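Local coordinates for protein formyltransferase PseJ (Anoxybacillus kamchatkensis G10, PDB 6EDK) that is a formyltransferase-family protein that holds N-{4-[{[(6S)-2-amino-4-oxo-3,4,5,6,7,8-hexahydropteridin-6-yl]methyl}(formyl)amino]benzoyl}-L-glutamic acid in a pocket of its single chain, at residues A[105-117]-A[202-214]. Sequence-based numbering, arbitrary orientation.
Sequences DPNLWSFLEDSPK and WDTPVQKLIGKAQ
F111 O, at the C-terminal end of helix 106-112, takes a nearly straight hydrogen bond from G211 N (3.0 Å, N-H...O 161°), a weak one from D114 N just past the helix, and a CA-H...O contact from I210 CA. The next carbonyl, L112 O, accepts a hydrogen bond from A213 N at 3.0 Å, the donor standing above the carbonyl plane. These two bonds across the contact seat the overlapping beta turns L209-K212 (type II) and G211-Q214 (type I) on the helix end. With CG anti to the carbonyl carbon (chi1 -73°), the F111 ring is set beside them, where V206 lies over one face, CB 3.8 Å from the ring centroid in a CH-pi contact. K117 CE lies over the opposite face, offset toward its rim, and I210 CG1 meets the ring edge 3.9 Å from CD1. A213 CB touches L112 CB, E113 CG and the edge of the W109 indole at CZ3. L108 CD1 meets L209 CD1 at 3.8 Å, the side chains crossing at about a right angle. Beyond the contact, H186 stacks on W109 and its NE2 hydrogen-bonds E113 OE1. The C-terminal loop thus docks on a helix end closed by a Schellman motif: S115 N hydrogen-bonds S110 O, and D114, at positive phi, is the C-prime residue.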
loop_
_atom_site.group_PDB
_atom_site.type_symbol
_atom_site.label_atom_id
_atom_site.label_comp_id
_atom_site.label_asym_id
_atom_site.label_seq_id
_atom_site.Cartn_x
_atom_site.Cartn_y
_atom_site.Cartn_z
ATOM N N ASP A 105 1.451 2.377 10.375
ATOM C CA ASP A 105 2.399 1.472 11.014
ATOM C C ASP A 105 1.958 -0.001 10.960
ATOM O O ASP A 105 2.016 -0.717 11.954
ATOM C CB ASP A 105 2.626 1.888 12.454
ATOM C CG ASP A 105 3.079 3.345 12.556
ATOM O OD1 ASP A 105 4.046 3.693 11.870
ATOM O OD2 ASP A 105 2.460 4.118 13.311
ATOM N N PRO A 106 1.549 -0.492 9.787
ATOM C CA PRO A 106 1.018 -1.849 9.777
ATOM C C PRO A 106 2.036 -2.893 10.191
ATOM O O PRO A 106 1.649 -3.888 10.816
ATOM C CB PRO A 106 0.544 -2.073 8.341
ATOM C CG PRO A 106 1.315 -1.013 7.540
ATOM C CD PRO A 106 1.456 0.165 8.483
ATOM N N ASN A 107 3.316 -2.707 9.864
ATOM C CA ASN A 107 4.298 -3.727 10.232
ATOM C C ASN A 107 4.396 -3.839 11.742
ATOM O O ASN A 107 4.369 -4.936 12.309
ATOM C CB ASN A 107 5.644 -3.378 9.614
ATOM C CG ASN A 107 6.733 -4.399 9.894
ATOM O OD1 ASN A 107 6.570 -5.612 9.674
ATOM N ND2 ASN A 107 7.876 -3.908 10.361
ATOM N N LEU A 108 4.552 -2.703 12.410
ATOM C CA LEU A 108 4.604 -2.733 13.878
ATOM C C LEU A 108 3.349 -3.357 14.478
ATOM O O LEU A 108 3.438 -4.228 15.345
ATOM C CB LEU A 108 4.818 -1.321 14.388
ATOM C CG LEU A 108 4.743 -1.173 15.948
ATOM C CD1 LEU A 108 5.868 -1.956 16.571
ATOM C CD2 LEU A 108 4.912 0.336 16.232
ATOM N N TRP A 109 2.174 -2.949 14.026
ATOM C CA TRP A 109 0.943 -3.455 14.625
ATOM C C TRP A 109 0.731 -4.932 14.364
ATOM O O TRP A 109 0.101 -5.624 15.189
ATOM C CB TRP A 109 -0.261 -2.669 14.133
ATOM C CG TRP A 109 -0.345 -1.375 14.799
ATOM C CD1 TRP A 109 -0.055 -0.161 14.274
ATOM C CD2 TRP A 109 -0.710 -1.165 16.156
ATOM N NE1 TRP A 109 -0.222 0.826 15.247
ATOM C CE2 TRP A 109 -0.610 0.218 16.411
ATOM C CE3 TRP A 109 -1.101 -2.031 17.203
ATOM C CZ2 TRP A 109 -0.910 0.784 17.679
ATOM C CZ3 TRP A 109 -1.392 -1.462 18.458
ATOM C CH2 TRP A 109 -1.278 -0.059 18.666
ATOM N N SER A 110 1.272 -5.456 13.232
ATOM C CA SER A 110 1.176 -6.871 12.981
ATOM C C SER A 110 1.906 -7.674 14.040
ATOM O O SER A 110 1.516 -8.803 14.325
ATOM C CB SER A 110 1.696 -7.212 11.580
ATOM O OG SER A 110 3.111 -7.270 11.524
ATOM N N PHE A 111 2.917 -7.099 14.678
ATOM C CA PHE A 111 3.606 -7.779 15.776
ATOM C C PHE A 111 2.947 -7.492 17.120
ATOM O O PHE A 111 2.683 -8.432 17.896
ATOM C CB PHE A 111 5.067 -7.370 15.797
ATOM C CG PHE A 111 5.825 -7.979 14.690
ATOM C CD1 PHE A 111 6.208 -9.287 14.770
ATOM C CD2 PHE A 111 6.080 -7.283 13.543
ATOM C CE1 PHE A 111 6.872 -9.886 13.716
ATOM C CE2 PHE A 111 6.753 -7.885 12.503
ATOM C CZ PHE A 111 7.128 -9.197 12.593
ATOM N N LEU A 112 2.624 -6.217 17.373
ATOM C CA LEU A 112 1.990 -5.866 18.638
ATOM C C LEU A 112 0.701 -6.642 18.861
ATOM O O LEU A 112 0.421 -7.081 19.987
ATOM C CB LEU A 112 1.715 -4.368 18.691
ATOM C CG LEU A 112 2.947 -3.474 18.772
ATOM C CD1 LEU A 112 2.533 -2.035 18.637
ATOM C CD2 LEU A 112 3.746 -3.680 20.039
ATOM N N GLU A 113 -0.107 -6.835 17.819
ATOM C CA GLU A 113 -1.388 -7.521 17.922
ATOM C C GLU A 113 -1.340 -8.933 17.363
ATOM O O GLU A 113 -2.381 -9.586 17.301
ATOM C CB GLU A 113 -2.486 -6.684 17.246
ATOM C CG GLU A 113 -2.829 -5.435 18.076
ATOM C CD GLU A 113 -3.827 -4.501 17.457
ATOM O OE1 GLU A 113 -4.218 -4.669 16.275
ATOM O OE2 GLU A 113 -4.244 -3.555 18.156
ATOM N N ASP A 114 -0.147 -9.430 17.005
ATOM C CA ASP A 114 0.129 -10.788 16.552
ATOM C C ASP A 114 -0.881 -11.196 15.475
ATOM O O ASP A 114 -1.568 -12.201 15.571
ATOM C CB ASP A 114 0.156 -11.787 17.743
ATOM C CG ASP A 114 0.741 -13.161 17.379
ATOM O OD1 ASP A 114 1.455 -13.313 16.371
ATOM O OD2 ASP A 114 0.497 -14.144 18.129
ATOM N N SER A 115 -0.938 -10.383 14.407
ATOM C CA SER A 115 -1.897 -10.569 13.346
ATOM C C SER A 115 -1.235 -11.217 12.126
ATOM O O SER A 115 -0.034 -11.439 12.078
ATOM C CB SER A 115 -2.478 -9.189 12.973
ATOM O OG SER A 115 -1.477 -8.547 12.135
ATOM N N PRO A 116 -2.003 -11.584 11.127
ATOM C CA PRO A 116 -1.374 -12.012 9.883
ATOM C C PRO A 116 -0.490 -10.897 9.323
ATOM O O PRO A 116 -0.741 -9.698 9.528
ATOM C CB PRO A 116 -2.569 -12.299 8.954
ATOM C CG PRO A 116 -3.769 -12.348 9.896
ATOM C CD PRO A 116 -3.477 -11.566 11.094
ATOM N N LYS A 117 0.507 -11.313 8.566
ATOM C CA LYS A 117 1.497 -10.383 8.035
ATOM C C LYS A 117 1.659 -10.552 6.549
ATOM O O LYS A 117 1.604 -11.676 6.028
ATOM C CB LYS A 117 2.845 -10.607 8.727
ATOM C CG LYS A 117 2.728 -10.393 10.250
ATOM C CD LYS A 117 3.873 -10.978 10.930
ATOM C CE LYS A 117 3.768 -10.791 12.455
ATOM N NZ LYS A 117 2.659 -11.603 13.007
ATOM N N TRP A 202 14.313 1.080 14.844
ATOM C CA TRP A 202 14.109 0.139 13.745
ATOM C C TRP A 202 14.772 -1.195 14.024
ATOM O O TRP A 202 14.306 -2.226 13.547
ATOM C CB TRP A 202 14.697 0.754 12.467
ATOM C CG TRP A 202 13.804 1.687 11.764
ATOM C CD1 TRP A 202 13.924 3.063 11.687
ATOM C CD2 TRP A 202 12.648 1.339 10.983
ATOM N NE1 TRP A 202 12.908 3.577 10.928
ATOM C CE2 TRP A 202 12.111 2.548 10.466
ATOM C CE3 TRP A 202 12.001 0.134 10.694
ATOM C CZ2 TRP A 202 10.965 2.576 9.671
ATOM C CZ3 TRP A 202 10.843 0.172 9.919
ATOM C CH2 TRP A 202 10.350 1.382 9.402
ATOM N N ASP A 203 15.835 -1.210 14.826
ATOM C CA ASP A 203 16.558 -2.442 15.077
ATOM C C ASP A 203 16.091 -3.160 16.343
ATOM O O ASP A 203 16.795 -4.055 16.830
ATOM C CB ASP A 203 18.067 -2.173 15.097
ATOM C CG ASP A 203 18.578 -1.557 13.775
ATOM O OD1 ASP A 203 18.254 -2.053 12.652
ATOM O OD2 ASP A 203 19.308 -0.557 13.865
ATOM N N THR A 204 14.891 -2.830 16.842
ATOM C CA THR A 204 14.272 -3.617 17.905
ATOM C C THR A 204 13.916 -5.019 17.398
ATOM O O THR A 204 13.232 -5.142 16.365
ATOM C CB THR A 204 13.039 -2.934 18.416
ATOM O OG1 THR A 204 13.370 -1.585 18.825
ATOM C CG2 THR A 204 12.457 -3.730 19.568
ATOM N N PRO A 205 14.373 -6.066 18.063
ATOM C CA PRO A 205 13.901 -7.422 17.734
ATOM C C PRO A 205 12.391 -7.504 17.857
ATOM O O PRO A 205 11.790 -6.933 18.777
ATOM C CB PRO A 205 14.617 -8.302 18.756
ATOM C CG PRO A 205 15.809 -7.488 19.173
ATOM C CD PRO A 205 15.397 -6.089 19.144
ATOM N N VAL A 206 11.754 -8.178 16.889
ATOM C CA VAL A 206 10.294 -8.236 16.925
ATOM C C VAL A 206 9.824 -9.166 18.042
ATOM O O VAL A 206 8.715 -9.004 18.559
ATOM C CB VAL A 206 9.709 -8.671 15.541
ATOM C CG1 VAL A 206 10.087 -7.629 14.445
ATOM C CG2 VAL A 206 10.148 -9.998 15.129
ATOM N N GLN A 207 10.646 -10.147 18.426
ATOM C CA GLN A 207 10.267 -11.078 19.496
ATOM C C GLN A 207 9.811 -10.314 20.737
ATOM O O GLN A 207 8.828 -10.695 21.371
ATOM C CB GLN A 207 11.457 -12.004 19.812
ATOM C CG GLN A 207 11.105 -13.387 20.361
ATOM C CD GLN A 207 10.080 -14.148 19.501
ATOM O OE1 GLN A 207 10.284 -14.387 18.290
ATOM N NE2 GLN A 207 8.967 -14.529 20.128
ATOM N N LYS A 208 10.459 -9.180 21.038
ATOM C CA LYS A 208 10.097 -8.345 22.182
ATOM C C LYS A 208 8.721 -7.715 22.066
ATOM O O LYS A 208 8.183 -7.224 23.076
ATOM C CB LYS A 208 11.121 -7.200 22.336
ATOM C CG LYS A 208 12.536 -7.682 22.550
ATOM C CD LYS A 208 13.482 -6.528 22.883
ATOM C CE LYS A 208 14.866 -7.075 23.227
ATOM N NZ LYS A 208 15.943 -6.039 23.160
ATOM N N LEU A 209 8.134 -7.706 20.855
ATOM C CA LEU A 209 6.938 -6.949 20.570
ATOM C C LEU A 209 5.701 -7.821 20.452
ATOM O O LEU A 209 4.581 -7.299 20.553
ATOM C CB LEU A 209 7.132 -6.162 19.264
ATOM C CG LEU A 209 8.404 -5.355 19.167
ATOM C CD1 LEU A 209 8.449 -4.491 17.879
ATOM C CD2 LEU A 209 8.514 -4.437 20.369
ATOM N N ILE A 210 5.876 -9.119 20.240
ATOM C CA ILE A 210 4.763 -9.962 19.817
ATOM C C ILE A 210 3.747 -10.029 20.932
ATOM O O ILE A 210 4.083 -10.407 22.064
ATOM C CB ILE A 210 5.238 -11.356 19.420
ATOM C CG1 ILE A 210 6.040 -11.269 18.112
ATOM C CG2 ILE A 210 4.025 -12.298 19.288
ATOM C CD1 ILE A 210 6.771 -12.489 17.791
ATOM N N GLY A 211 2.513 -9.651 20.617
ATOM C CA GLY A 211 1.389 -9.723 21.514
ATOM C C GLY A 211 1.304 -8.620 22.538
ATOM O O GLY A 211 0.386 -8.649 23.363
ATOM N N LYS A 212 2.244 -7.679 22.547
ATOM C CA LYS A 212 2.320 -6.723 23.649
ATOM C C LYS A 212 1.114 -5.823 23.708
ATOM O O LYS A 212 0.870 -5.210 24.738
ATOM C CB LYS A 212 3.585 -5.885 23.542
ATOM C CG LYS A 212 4.800 -6.612 24.010
ATOM C CD LYS A 212 4.801 -6.715 25.555
ATOM C CE LYS A 212 6.140 -7.202 26.083
ATOM N NZ LYS A 212 6.502 -8.586 25.646
ATOM N N ALA A 213 0.363 -5.702 22.627
ATOM C CA ALA A 213 -0.920 -5.013 22.651
ATOM C C ALA A 213 -2.070 -6.000 22.821
ATOM O O ALA A 213 -3.215 -5.675 22.513
ATOM C CB ALA A 213 -1.101 -4.184 21.382
ATOM N N GLN A 214 -1.770 -7.210 23.276
ATOM C CA GLN A 214 -2.734 -8.311 23.332
ATOM C C GLN A 214 -3.427 -8.497 21.989
ATOM O O GLN A 214 -2.960 -9.276 21.125
ATOM C CB GLN A 214 -3.744 -8.071 24.463
ATOM C CG GLN A 214 -3.120 -8.134 25.846
ATOM C CD GLN A 214 -4.133 -8.484 26.944
ATOM O OE1 GLN A 214 -5.054 -9.271 26.724
ATOM N NE2 GLN A 214 -3.956 -7.897 28.128
#